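Local coordinates for protein phosphoglycerate dehydrogenase (Lactobacillus plantarum, PDB 3EVT) that probably oxidises 3-phosphoglycerate to 3-phosphohydroxypyruvate with NAD, as a member of the D-isomer specific 2-hydroxyacid dehydrogenases, at residues A95-S99 with Q147-L152; F64-A70 with V85-S91; L189-I195 with L213-Q219. All coordinates share one frame; numbering follows the deposited sequence.

Contact 1 of 3, residues A95-S99 with Q147-L152; sequences ADAIS and QIGQSL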
ATOM      1  N   ALA A  95     -14.840  -3.142  -0.776  1.00 45.30           N
ATOM      2  CA  ALA A  95     -14.068  -1.992  -1.284  1.00 46.63           C
ATOM      3  C   ALA A  95     -12.556  -2.099  -1.021  1.00 46.72           C
ATOM      4  O   ALA A  95     -11.791  -1.765  -1.877  1.00 48.02           O
ATOM      5  CB  ALA A  95     -14.611  -0.689  -0.738  1.00 46.26           C
ATOM      6  N   ASP A  96     -12.134  -2.555   0.162  1.00 47.49           N
ATOM      7  CA  ASP A  96     -10.717  -2.891   0.431  1.00 46.65           C
ATOM      8  C   ASP A  96     -10.094  -3.895  -0.539  1.00 44.72           C
ATOM      9  O   ASP A  96      -8.974  -3.660  -1.006  1.00 45.55           O
ATOM     10  CB  ASP A  96     -10.530  -3.443   1.859  1.00 47.67           C
ATOM     11  CG  ASP A  96      -9.933  -2.391   2.844  1.00 54.46           C
ATOM     12  OD1 ASP A  96     -10.492  -1.245   2.933  1.00 60.13           O
ATOM     13  OD2 ASP A  96      -8.915  -2.721   3.551  1.00 60.49           O
ATOM     14  N   ALA A  97     -10.773  -5.006  -0.831  1.00 41.32           N
ATOM     15  CA  ALA A  97     -10.218  -5.980  -1.777  1.00 40.46           C
ATOM     16  C   ALA A  97     -10.028  -5.409  -3.175  1.00 40.04           C
ATOM     17  O   ALA A  97      -9.011  -5.628  -3.786  1.00 40.37           O
ATOM     18  CB  ALA A  97     -11.064  -7.284  -1.851  1.00 39.45           C
ATOM     19  N   ILE A  98     -11.034  -4.716  -3.687  1.00 40.15           N
ATOM     20  CA  ILE A  98     -10.958  -4.121  -5.003  1.00 40.09           C
ATOM     21  C   ILE A  98      -9.843  -3.070  -5.058  1.00 39.67           C
ATOM     22  O   ILE A  98      -9.119  -2.950  -6.035  1.00 39.68           O
ATOM     23  CB  ILE A  98     -12.277  -3.430  -5.337  1.00 40.30           C
ATOM     24  CG1 ILE A  98     -13.409  -4.444  -5.447  1.00 39.73           C
ATOM     25  CG2 ILE A  98     -12.110  -2.545  -6.554  1.00 40.04           C
ATOM     26  CD1 ILE A  98     -14.892  -3.747  -5.383  1.00 37.01           C
ATOM     27  N   SER A  99      -9.672  -2.317  -3.994  1.00 39.12           N
ATOM     28  CA  SER A  99      -8.566  -1.388  -3.982  1.00 40.64           C
ATOM     29  C   SER A  99      -7.211  -2.081  -4.058  1.00 40.47           C
ATOM     30  O   SER A  99      -6.297  -1.616  -4.785  1.00 41.41           O
ATOM     31  CB  SER A  99      -8.619  -0.554  -2.719  1.00 40.61           C
ATOM     32  OG  SER A  99      -9.699   0.337  -2.836  1.00 48.31           O
ATOM     33  N   GLN A 147     -17.779   4.709  -2.320  1.00 48.36           N
ATOM     34  CA  GLN A 147     -17.040   4.006  -1.274  1.00 49.58           C
ATOM     35  C   GLN A 147     -15.756   3.377  -1.826  1.00 48.23           C
ATOM     36  O   GLN A 147     -14.693   3.471  -1.209  1.00 48.56           O
ATOM     37  CB  GLN A 147     -17.922   2.895  -0.704  1.00 50.80           C
ATOM     38  CG  GLN A 147     -17.437   2.261   0.608  1.00 56.96           C
ATOM     39  CD  GLN A 147     -17.905   0.796   0.746  1.00 65.83           C
ATOM     40  OE1 GLN A 147     -18.815   0.350   0.030  1.00 71.23           O
ATOM     41  NE2 GLN A 147     -17.266   0.042   1.635  1.00 67.54           N
ATOM     42  N   ILE A 148     -15.858   2.720  -2.973  1.00 46.54           N
ATOM     43  CA  ILE A 148     -14.679   2.119  -3.628  1.00 46.62           C
ATOM     44  C   ILE A 148     -13.587   3.146  -3.976  1.00 45.54           C
ATOM     45  O   ILE A 148     -12.423   2.983  -3.575  1.00 45.43           O
ATOM     46  CB  ILE A 148     -15.084   1.296  -4.872  1.00 47.16           C
ATOM     47  CG1 ILE A 148     -15.782  -0.008  -4.436  1.00 48.17           C
ATOM     48  CG2 ILE A 148     -13.869   0.988  -5.765  1.00 45.73           C
ATOM     49  CD1 ILE A 148     -16.654  -0.569  -5.530  1.00 51.01           C
ATOM     50  N   GLY A 149     -13.967   4.218  -4.675  1.00 43.69           N
ATOM     51  CA  GLY A 149     -13.046   5.276  -5.063  1.00 43.03           C
ATOM     52  C   GLY A 149     -12.311   5.801  -3.832  1.00 44.39           C
ATOM     53  O   GLY A 149     -11.096   6.088  -3.873  1.00 43.62           O
ATOM     54  N   GLN A 150     -13.039   5.905  -2.722  1.00 44.12           N
ATOM     55  CA  GLN A 150     -12.507   6.515  -1.512  1.00 44.72           C
ATOM     56  C   GLN A 150     -11.542   5.593  -0.780  1.00 44.85           C
ATOM     57  O   GLN A 150     -10.551   6.046  -0.181  1.00 45.22           O
ATOM     58  CB  GLN A 150     -13.669   6.854  -0.574  1.00 45.03           C
ATOM     59  CG  GLN A 150     -14.520   8.063  -1.024  1.00 45.12           C
ATOM     60  CD  GLN A 150     -15.726   8.261  -0.130  1.00 47.74           C
ATOM     61  OE1 GLN A 150     -15.639   8.091   1.082  1.00 46.58           O
ATOM     62  NE2 GLN A 150     -16.866   8.584  -0.730  1.00 46.54           N
ATOM     63  N   SER A 151     -11.834   4.288  -0.809  1.00 44.88           N
ATOM     64  CA  SER A 151     -10.921   3.342  -0.170  1.00 44.43           C
ATOM     65  C   SER A 151      -9.660   3.159  -1.017  1.00 43.27           C
ATOM     66  O   SER A 151      -8.578   3.066  -0.478  1.00 42.93           O
ATOM     67  CB  SER A 151     -11.615   2.033   0.218  1.00 44.19           C
ATOM     68  OG  SER A 151     -11.629   1.117  -0.861  1.00 49.38           O
ATOM     69  N   LEU A 152      -9.793   3.183  -2.342  1.00 43.01           N
ATOM     70  CA  LEU A 152      -8.606   3.216  -3.209  1.00 42.01           C
ATOM     71  C   LEU A 152      -7.761   4.474  -2.953  1.00 42.26           C
ATOM     72  O   LEU A 152      -6.539   4.377  -2.760  1.00 40.86           O
ATOM     73  CB  LEU A 152      -8.970   3.101  -4.691  1.00 41.18           C
ATOM     74  CG  LEU A 152      -7.760   3.217  -5.651  1.00 41.07           C
ATOM     75  CD1 LEU A 152      -6.618   2.222  -5.312  1.00 35.99           C
ATOM     76  CD2 LEU A 152      -8.190   3.083  -7.144  1.00 37.43           C
TER
HETATM   77  O   HOH W   1     -16.988  -2.523   1.136  1.00 42.18           O
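The side-chain amide of Gln147 turns one face to the methyl group of Ala95. Ala95 CB lies over that face, 3.6 Å from Gln147 NE2. A water sits beyond the amide nitrogen, tilted out of the amide plane to the same side as the methyl. It accepts from Gln147 NE2 at 2.6 Å and from Ala95 N, so it bridges the start of one segment to the start of the other. The Asp96 carboxylate stands at the margin of the contact. It forms a salt bridge with Lys155, and Asp96 also packs on Thr136 of the second subunit.

Two serines meet in the middle. Ser99 OG and Ser151 OG are hydrogen-bonded at 2.9 Å, hydroxyl to hydroxyl. Ser151 OG sits between its own backbone N and carbonyl carbon (chi1 86°), which aims it across at helix 93-110. It also lies 3.1 Å from Ala95 O. Leu152 N hydrogen-bonds to Ile148 O within its own helix. Leu152 CB packs against Ser99 OG at 3.4 Å.

Beside the serines, Ile98 and Ile148 cross at about a right angle. Their CD1 atoms touch end to end at 3.6 Å, and Ile148 CG1 also reaches Ala95 CB. With Ala95, Ser99 and Ser151 at the interface, the axes of 95-99 and 147-152 approach to 8.5 Å and cross at -57°. Helix 147-158 follows strand 139-143, and Gly149 fits the last glycine of a GxGxxG pattern. This is consistent with the first strand-turn-helix of a Rossmann NAD-binding domain, with helix 93-110 packed against it.

Contact 2 of 3, residues F64-A70 with V85-S91; sequences FVQVISA and VVVANTS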
ATOM      1  N   PHE A  64     -15.018  -2.599  25.021  1.00 47.54           N
ATOM      2  CA  PHE A  64     -14.956  -2.627  23.558  1.00 45.97           C
ATOM      3  C   PHE A  64     -15.987  -3.616  23.016  1.00 45.14           C
ATOM      4  O   PHE A  64     -15.937  -4.775  23.358  1.00 44.06           O
ATOM      5  CB  PHE A  64     -13.495  -2.955  23.105  1.00 45.74           C
ATOM      6  CG  PHE A  64     -13.342  -3.432  21.634  1.00 44.85           C
ATOM      7  CD1 PHE A  64     -14.017  -2.804  20.581  1.00 42.44           C
ATOM      8  CD2 PHE A  64     -12.443  -4.463  21.330  1.00 43.70           C
ATOM      9  CE1 PHE A  64     -13.846  -3.234  19.235  1.00 41.69           C
ATOM     10  CE2 PHE A  64     -12.227  -4.901  20.008  1.00 41.30           C
ATOM     11  CZ  PHE A  64     -12.958  -4.307  18.951  1.00 43.22           C
ATOM     12  N   VAL A  65     -16.932  -3.150  22.179  1.00 45.34           N
ATOM     13  CA  VAL A  65     -17.816  -4.077  21.411  1.00 44.17           C
ATOM     14  C   VAL A  65     -17.466  -4.093  19.911  1.00 44.10           C
ATOM     15  O   VAL A  65     -17.422  -3.057  19.263  1.00 43.08           O
ATOM     16  CB  VAL A  65     -19.312  -3.722  21.582  1.00 44.24           C
ATOM     17  CG1 VAL A  65     -20.189  -4.628  20.708  1.00 41.99           C
ATOM     18  CG2 VAL A  65     -19.724  -3.869  23.031  1.00 43.44           C
ATOM     19  N   GLN A  66     -17.188  -5.260  19.363  1.00 44.46           N
ATOM     20  CA  GLN A  66     -17.004  -5.381  17.929  1.00 44.84           C
ATOM     21  C   GLN A  66     -18.256  -6.015  17.332  1.00 45.95           C
ATOM     22  O   GLN A  66     -18.476  -7.206  17.541  1.00 45.63           O
ATOM     23  CB  GLN A  66     -15.801  -6.298  17.596  1.00 43.74           C
ATOM     24  CG  GLN A  66     -15.672  -6.602  16.107  1.00 42.49           C
ATOM     25  CD  GLN A  66     -15.027  -5.477  15.300  1.00 44.24           C
ATOM     26  OE1 GLN A  66     -13.905  -5.021  15.634  1.00 42.83           O
ATOM     27  NE2 GLN A  66     -15.724  -5.009  14.219  1.00 39.97           N
ATOM     28  N   VAL A  67     -19.039  -5.269  16.550  1.00 46.91           N
ATOM     29  CA  VAL A  67     -20.176  -5.884  15.838  1.00 48.30           C
ATOM     30  C   VAL A  67     -19.733  -6.451  14.484  1.00 50.17           C
ATOM     31  O   VAL A  67     -18.756  -5.965  13.898  1.00 50.21           O
ATOM     32  CB  VAL A  67     -21.408  -4.931  15.769  1.00 47.61           C
ATOM     33  CG1 VAL A  67     -21.883  -4.698  17.171  1.00 48.34           C
ATOM     34  CG2 VAL A  67     -21.041  -3.555  15.190  1.00 45.63           C
ATOM     35  N   ILE A  68     -20.396  -7.512  14.019  1.00 52.73           N
ATOM     36  CA  ILE A  68     -19.937  -8.207  12.826  1.00 55.72           C
ATOM     37  C   ILE A  68     -20.830  -7.962  11.637  1.00 56.85           C
ATOM     38  O   ILE A  68     -20.976  -8.822  10.792  1.00 56.09           O
ATOM     39  CB  ILE A  68     -19.771  -9.704  13.046  1.00 56.60           C
ATOM     40  CG1 ILE A  68     -20.887 -10.223  13.966  1.00 59.98           C
ATOM     41  CG2 ILE A  68     -18.389 -10.012  13.667  1.00 57.82           C
ATOM     42  CD1 ILE A  68     -22.045 -10.969  13.240  1.00 62.21           C
ATOM     43  N   SER A  69     -21.396  -6.764  11.564  1.00 58.34           N
ATOM     44  CA  SER A  69     -22.038  -6.305  10.351  1.00 60.71           C
ATOM     45  C   SER A  69     -21.971  -4.781  10.380  1.00 61.18           C
ATOM     46  O   SER A  69     -21.743  -4.221  11.443  1.00 62.15           O
ATOM     47  CB  SER A  69     -23.473  -6.821  10.325  1.00 61.73           C
ATOM     48  OG  SER A  69     -24.006  -6.802  11.641  1.00 63.00           O
ATOM     49  N   ALA A  70     -22.112  -4.123   9.229  1.00 61.88           N
ATOM     50  CA  ALA A  70     -21.889  -2.680   9.115  1.00 63.04           C
ATOM     51  C   ALA A  70     -22.902  -1.875   9.942  1.00 64.92           C
ATOM     52  O   ALA A  70     -22.645  -0.709  10.303  1.00 65.35           O
ATOM     53  CB  ALA A  70     -21.956  -2.231   7.665  1.00 61.94           C
ATOM     54  N   VAL A  85     -17.710   2.901  26.253  1.00 51.93           N
ATOM     55  CA  VAL A  85     -17.376   1.754  25.433  1.00 51.22           C
ATOM     56  C   VAL A  85     -17.017   2.143  23.999  1.00 50.73           C
ATOM     57  O   VAL A  85     -17.748   2.896  23.386  1.00 49.37           O
ATOM     58  CB  VAL A  85     -18.495   0.735  25.453  1.00 51.15           C
ATOM     59  CG1 VAL A  85     -18.083  -0.465  24.545  1.00 49.67           C
ATOM     60  CG2 VAL A  85     -18.703   0.295  26.910  1.00 50.33           C
ATOM     61  N   VAL A  86     -15.874   1.658  23.491  1.00 50.58           N
ATOM     62  CA  VAL A  86     -15.557   1.826  22.053  1.00 49.56           C
ATOM     63  C   VAL A  86     -16.222   0.726  21.222  1.00 48.69           C
ATOM     64  O   VAL A  86     -16.342  -0.395  21.673  1.00 47.93           O
ATOM     65  CB  VAL A  86     -14.000   1.988  21.713  1.00 50.03           C
ATOM     66  CG1 VAL A  86     -13.388   3.252  22.421  1.00 49.57           C
ATOM     67  CG2 VAL A  86     -13.197   0.741  21.975  1.00 47.84           C
ATOM     68  N   VAL A  87     -16.691   1.089  20.029  1.00 48.24           N
ATOM     69  CA  VAL A  87     -17.344   0.155  19.128  1.00 48.27           C
ATOM     70  C   VAL A  87     -16.724   0.238  17.726  1.00 47.84           C
ATOM     71  O   VAL A  87     -16.376   1.318  17.251  1.00 47.96           O
ATOM     72  CB  VAL A  87     -18.875   0.423  19.052  1.00 48.71           C
ATOM     73  CG1 VAL A  87     -19.570  -0.653  18.226  1.00 47.15           C
ATOM     74  CG2 VAL A  87     -19.456   0.480  20.454  1.00 47.96           C
ATOM     75  N   ALA A  88     -16.566  -0.917  17.077  1.00 47.96           N
ATOM     76  CA  ALA A  88     -16.142  -0.984  15.671  1.00 46.42           C
ATOM     77  C   ALA A  88     -17.114  -1.903  14.973  1.00 45.99           C
ATOM     78  O   ALA A  88     -17.756  -2.742  15.641  1.00 45.69           O
ATOM     79  CB  ALA A  88     -14.730  -1.519  15.523  1.00 46.22           C
ATOM     80  N   ASN A  89     -17.219  -1.740  13.641  1.00 44.96           N
ATOM     81  CA  ASN A  89     -18.047  -2.585  12.798  1.00 44.10           C
ATOM     82  C   ASN A  89     -17.204  -3.226  11.701  1.00 43.98           C
ATOM     83  O   ASN A  89     -15.980  -3.318  11.838  1.00 42.51           O
ATOM     84  CB  ASN A  89     -19.246  -1.805  12.265  1.00 43.72           C
ATOM     85  CG  ASN A  89     -18.857  -0.795  11.252  1.00 45.64           C
ATOM     86  OD1 ASN A  89     -17.686  -0.668  10.893  1.00 43.69           O
ATOM     87  ND2 ASN A  89     -19.842  -0.046  10.770  1.00 47.76           N
ATOM     88  N   THR A  90     -17.864  -3.711  10.643  1.00 43.95           N
ATOM     89  CA  THR A  90     -17.226  -4.463   9.562  1.00 43.42           C
ATOM     90  C   THR A  90     -17.430  -3.846   8.167  1.00 43.46           C
ATOM     91  O   THR A  90     -17.553  -4.578   7.180  1.00 43.62           O
ATOM     92  CB  THR A  90     -17.792  -5.888   9.484  1.00 43.71           C
ATOM     93  OG1 THR A  90     -19.216  -5.810   9.640  1.00 45.63           O
ATOM     94  CG2 THR A  90     -17.181  -6.814  10.591  1.00 42.89           C
ATOM     95  N   SER A  91     -17.469  -2.529   8.053  1.00 42.22           N
ATOM     96  CA  SER A  91     -17.540  -1.958   6.713  1.00 42.78           C
ATOM     97  C   SER A  91     -16.246  -1.983   5.904  1.00 41.90           C
ATOM     98  O   SER A  91     -15.160  -2.280   6.419  1.00 40.80           O
ATOM     99  CB  SER A  91     -18.132  -0.548   6.718  1.00 43.41           C
ATOM    100  OG  SER A  91     -17.465   0.252   7.645  1.00 48.29           O
TER
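Strands 64-66 and 86-88 are the parallel neighbours of a beta-alpha-beta unit, joined through helix 77-82, at the edge of a five-stranded sheet. Phe64 pairs with Val86, Val65 with Val87 and Gln66 with Ala88. Val65 N donates to Val86 O at 2.9 Å, Ala88 N to Val65 O, and Val67 N to Ala88 O.

On the sheet side carrying Phe64, Gln66 and Ala88, Val86 O lies in the Phe64 ring plane at its edge, 3.5 Å from Phe64 CD1. Phe64 CE1 reaches Ala88 CB at 4.2 Å. The Gln66 chain bends at chi2 (79°) and carries its amide alongside Ala88 CB. Gln66 NE2 donates to Asn89 O at 2.9 Å, arriving from above the carbonyl plane. Asn89 O also accepts from Asn308 ND2. Gln66 NE2 also donates to Val67 O at 3.2 Å, and Gln66 OE1 accepts from Asn295. A leucine in place of Gln66 would probably leave Val67 O without this donor and Asn295 ND2 without its acceptor, and cost Asn89 O one of these two donors.

Past the strands, Asn89 ND2 donates to Ala70 O at 2.9 Å. Asparagine and glutamine amides carry on the backbone pairing where the strands end, tying the two loops together.

Contact 3 of 3, residues L189-I195 with L213-Q219; sequences LATANFI and LFQQTKQ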
ATOM      1  N   LEU A 189      -6.411  14.777 -16.606  1.00 49.06           N
ATOM      2  CA  LEU A 189      -5.994  13.871 -17.692  1.00 48.96           C
ATOM      3  C   LEU A 189      -4.617  14.142 -18.274  1.00 48.71           C
ATOM      4  O   LEU A 189      -3.962  13.203 -18.740  1.00 48.88           O
ATOM      5  CB  LEU A 189      -6.990  13.906 -18.863  1.00 49.45           C
ATOM      6  CG  LEU A 189      -8.326  13.277 -18.559  1.00 50.37           C
ATOM      7  CD1 LEU A 189      -9.383  13.834 -19.500  1.00 50.44           C
ATOM      8  CD2 LEU A 189      -8.217  11.730 -18.601  1.00 50.84           C
ATOM      9  N   ALA A 190      -4.212  15.418 -18.333  1.00 48.12           N
ATOM     10  CA  ALA A 190      -2.860  15.777 -18.822  1.00 48.73           C
ATOM     11  C   ALA A 190      -1.734  15.383 -17.845  1.00 48.18           C
ATOM     12  O   ALA A 190      -0.663  14.944 -18.267  1.00 50.11           O
ATOM     13  CB  ALA A 190      -2.770  17.289 -19.206  1.00 46.30           C
ATOM     14  N   THR A 191      -1.962  15.527 -16.549  1.00 47.94           N
ATOM     15  CA  THR A 191      -0.919  15.144 -15.574  1.00 47.29           C
ATOM     16  C   THR A 191      -1.022  13.711 -14.959  1.00 47.03           C
ATOM     17  O   THR A 191      -0.110  13.286 -14.240  1.00 47.29           O
ATOM     18  CB  THR A 191      -0.883  16.154 -14.446  1.00 48.10           C
ATOM     19  OG1 THR A 191      -2.169  16.169 -13.827  1.00 49.21           O
ATOM     20  CG2 THR A 191      -0.599  17.588 -15.006  1.00 49.60           C
ATOM     21  N   ALA A 192      -2.111  12.967 -15.219  1.00 45.55           N
ATOM     22  CA  ALA A 192      -2.260  11.578 -14.696  1.00 44.12           C
ATOM     23  C   ALA A 192      -1.162  10.571 -15.047  1.00 43.32           C
ATOM     24  O   ALA A 192      -0.839  10.368 -16.216  1.00 44.15           O
ATOM     25  CB  ALA A 192      -3.637  10.991 -15.056  1.00 42.51           C
ATOM     26  N   ASN A 193      -0.593   9.909 -14.043  1.00 41.41           N
ATOM     27  CA  ASN A 193       0.169   8.725 -14.368  1.00 41.91           C
ATOM     28  C   ASN A 193      -0.721   7.445 -14.455  1.00 41.87           C
ATOM     29  O   ASN A 193      -0.429   6.530 -15.235  1.00 41.57           O
ATOM     30  CB  ASN A 193       1.374   8.566 -13.431  1.00 41.34           C
ATOM     31  CG  ASN A 193       2.191   9.852 -13.340  1.00 40.68           C
ATOM     32  OD1 ASN A 193       2.038  10.667 -12.410  1.00 44.87           O
ATOM     33  ND2 ASN A 193       2.998  10.076 -14.344  1.00 42.56           N
ATOM     34  N   PHE A 194      -1.833   7.417 -13.714  1.00 41.70           N
ATOM     35  CA  PHE A 194      -2.740   6.237 -13.725  1.00 41.45           C
ATOM     36  C   PHE A 194      -4.172   6.746 -13.713  1.00 41.62           C
ATOM     37  O   PHE A 194      -4.527   7.699 -12.968  1.00 40.88           O
ATOM     38  CB  PHE A 194      -2.525   5.354 -12.462  1.00 41.10           C
ATOM     39  CG  PHE A 194      -1.092   4.913 -12.263  1.00 41.82           C
ATOM     40  CD1 PHE A 194      -0.652   3.660 -12.726  1.00 37.70           C
ATOM     41  CD2 PHE A 194      -0.190   5.742 -11.640  1.00 39.16           C
ATOM     42  CE1 PHE A 194       0.630   3.264 -12.563  1.00 38.36           C
ATOM     43  CE2 PHE A 194       1.118   5.341 -11.470  1.00 39.79           C
ATOM     44  CZ  PHE A 194       1.538   4.114 -11.948  1.00 38.19           C
ATOM     45  N   ILE A 195      -4.971   6.139 -14.566  1.00 41.63           N
ATOM     46  CA  ILE A 195      -6.387   6.447 -14.651  1.00 41.97           C
ATOM     47  C   ILE A 195      -7.191   5.192 -14.318  1.00 41.69           C
ATOM     48  O   ILE A 195      -7.035   4.163 -14.932  1.00 40.15           O
ATOM     49  CB  ILE A 195      -6.777   6.919 -16.053  1.00 42.57           C
ATOM     50  CG1 ILE A 195      -5.995   8.207 -16.408  1.00 44.71           C
ATOM     51  CG2 ILE A 195      -8.303   7.041 -16.148  1.00 40.58           C
ATOM     52  CD1 ILE A 195      -6.065   8.658 -17.893  1.00 46.18           C
ATOM     53  N   LEU A 213     -10.860  11.189 -24.978  1.00 54.78           N
ATOM     54  CA  LEU A 213     -10.267  11.069 -23.615  1.00 54.13           C
ATOM     55  C   LEU A 213      -8.788  10.723 -23.673  1.00 53.71           C
ATOM     56  O   LEU A 213      -7.953  11.451 -23.133  1.00 53.87           O
ATOM     57  CB  LEU A 213     -11.008  10.042 -22.731  1.00 53.19           C
ATOM     58  CG  LEU A 213     -10.538   9.975 -21.253  1.00 51.97           C
ATOM     59  CD1 LEU A 213     -11.613   9.538 -20.246  1.00 48.49           C
ATOM     60  CD2 LEU A 213      -9.263   9.151 -21.026  1.00 47.92           C
ATOM     61  N   PHE A 214      -8.481   9.650 -24.399  1.00 53.92           N
ATOM     62  CA  PHE A 214      -7.129   9.175 -24.534  1.00 54.85           C
ATOM     63  C   PHE A 214      -6.226  10.252 -25.103  1.00 55.75           C
ATOM     64  O   PHE A 214      -5.092  10.392 -24.676  1.00 56.58           O
ATOM     65  CB  PHE A 214      -7.071   7.895 -25.391  1.00 54.57           C
ATOM     66  CG  PHE A 214      -7.770   6.719 -24.770  1.00 55.18           C
ATOM     67  CD1 PHE A 214      -7.847   6.591 -23.384  1.00 52.86           C
ATOM     68  CD2 PHE A 214      -8.366   5.740 -25.569  1.00 55.76           C
ATOM     69  CE1 PHE A 214      -8.491   5.516 -22.807  1.00 53.36           C
ATOM     70  CE2 PHE A 214      -9.034   4.645 -24.998  1.00 55.60           C
ATOM     71  CZ  PHE A 214      -9.099   4.535 -23.607  1.00 53.92           C
ATOM     72  N   GLN A 215      -6.726  11.008 -26.070  1.00 56.19           N
ATOM     73  CA  GLN A 215      -5.945  12.083 -26.695  1.00 57.50           C
ATOM     74  C   GLN A 215      -5.612  13.243 -25.754  1.00 56.39           C
ATOM     75  O   GLN A 215      -4.671  13.956 -26.013  1.00 57.51           O
ATOM     76  CB  GLN A 215      -6.686  12.639 -27.937  1.00 58.30           C
ATOM     77  CG  GLN A 215      -6.003  12.296 -29.278  1.00 63.99           C
ATOM     78  CD  GLN A 215      -6.979  12.180 -30.461  1.00 70.24           C
ATOM     79  OE1 GLN A 215      -7.806  13.082 -30.707  1.00 73.49           O
ATOM     80  NE2 GLN A 215      -6.883  11.060 -31.202  1.00 69.75           N
ATOM     81  N   GLN A 216      -6.394  13.455 -24.694  1.00 54.93           N
ATOM     82  CA  GLN A 216      -6.104  14.504 -23.724  1.00 53.62           C
ATOM     83  C   GLN A 216      -4.980  14.170 -22.711  1.00 52.68           C
ATOM     84  O   GLN A 216      -4.613  15.032 -21.915  1.00 51.71           O
ATOM     85  CB  GLN A 216      -7.364  14.885 -22.933  1.00 53.88           C
ATOM     86  CG  GLN A 216      -8.468  15.520 -23.750  1.00 53.99           C
ATOM     87  CD  GLN A 216      -9.762  15.574 -22.959  1.00 56.43           C
ATOM     88  OE1 GLN A 216     -10.091  16.585 -22.332  1.00 60.38           O
ATOM     89  NE2 GLN A 216     -10.483  14.482 -22.950  1.00 56.03           N
ATOM     90  N   THR A 217      -4.434  12.951 -22.749  1.00 51.68           N
ATOM     91  CA  THR A 217      -3.445  12.528 -21.756  1.00 50.79           C
ATOM     92  C   THR A 217      -2.091  12.947 -22.262  1.00 50.90           C
ATOM     93  O   THR A 217      -1.852  12.876 -23.469  1.00 51.78           O
ATOM     94  CB  THR A 217      -3.408  10.975 -21.506  1.00 49.91           C
ATOM     95  OG1 THR A 217      -2.879  10.279 -22.650  1.00 48.84           O
ATOM     96  CG2 THR A 217      -4.746  10.416 -21.128  1.00 49.49           C
ATOM     97  N   LYS A 218      -1.189  13.317 -21.366  1.00 50.97           N
ATOM     98  CA  LYS A 218       0.157  13.644 -21.805  1.00 51.44           C
ATOM     99  C   LYS A 218       1.307  12.849 -21.117  1.00 50.77           C
ATOM    100  O   LYS A 218       2.463  12.967 -21.511  1.00 49.57           O
ATOM    101  CB  LYS A 218       0.347  15.159 -21.667  1.00 52.53           C
ATOM    102  CG  LYS A 218      -0.829  15.959 -22.220  1.00 54.97           C
ATOM    103  CD  LYS A 218      -0.550  16.457 -23.649  1.00 61.64           C
ATOM    104  CE  LYS A 218      -1.817  17.093 -24.318  1.00 62.30           C
ATOM    105  NZ  LYS A 218      -2.635  16.078 -25.110  1.00 63.81           N
ATOM    106  N   GLN A 219       1.015  12.053 -20.085  1.00 49.36           N
ATOM    107  CA  GLN A 219       2.128  11.363 -19.396  1.00 48.30           C
ATOM    108  C   GLN A 219       2.223   9.907 -19.797  1.00 47.95           C
ATOM    109  O   GLN A 219       2.906   9.135 -19.149  1.00 47.91           O
ATOM    110  CB  GLN A 219       1.972  11.405 -17.886  1.00 48.31           C
ATOM    111  CG  GLN A 219       1.709  12.777 -17.320  1.00 47.35           C
ATOM    112  CD  GLN A 219       2.737  13.779 -17.792  1.00 49.31           C
ATOM    113  OE1 GLN A 219       3.923  13.453 -17.907  1.00 49.17           O
ATOM    114  NE2 GLN A 219       2.284  14.996 -18.102  1.00 45.27           N
TER
HETATM  115  O   HOH W   2      -1.603  11.742 -18.674  1.00 42.42           O
HETATM  116  O   HOH W   3       2.590   8.287 -16.695  1.00 47.20           O
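Leu189 and Leu213 cross at about a right angle, with Leu189 CD2 on Leu213 CD2 at 3.7 Å. Leu189 CD1, the other branch, lies over one face of the Gln216 amide, 3.7 Å from Gln216 NE2. Next along, Ile195 and Thr217 meet obliquely through their methyl ends. Ile195 CD1 is 3.9 Å from Thr217 CG2. Ala190 CB packs on the aliphatic stem of Lys218, touching CG.

Gln219 folds back over the end of helix 186-191. Its CG is anti to the carbonyl carbon (chi1 -51°) and the chain bends again at chi2, which brings the amide to the helix. Gln219 NE2 donates to Ala190 O at 3.0 Å. The acceptor lies in the Gln219 amide plane, while the donor is tilted 22° from the carbonyl plane. Gln219 CB also packs near Asn193, whose amide plane is turned 63° from that of Gln219. A water accepts from Asn193 ND2 and donates to Gln219 O at 2.6 Å. Asn193 OD1 is bonded to Gln139 N.

A second water sits among Leu189 O, Ala192 O and Gln219 N, accepting from Gln219 N at 3.0 Å. It links the end of helix 186-191 to the Gln219 backbone. Here the chain leaving helix 211-215 runs past the end of helix 186-191, ahead of strands 194-197 and 222-225. Such helix-to-strand turns lie at the N-terminal edge of a Rossmann sheet, away from the usual cofactor site.

From the N terminus, contact 2 comes first. It closes the short loop through helix 77-82 and pairs the last two strands of the five-stranded sheet. The chain then runs through a short loop from strand 86-88 into helix 93-110, where contact 1 opens. That contact closes a longer loop, from helix 93-110 to helix 147-158 beside the seven-stranded sheet. Contact 3 follows and closes a short loop from helix 186-191 and the start of strand 194-197 to the turn after helix 211-215, within that sheet's domain. The three are in series and none nests in or crosses another. Contact 1 lies near the chain's centre, between contacts 2 and 3, whose centres are about 41 Å apart.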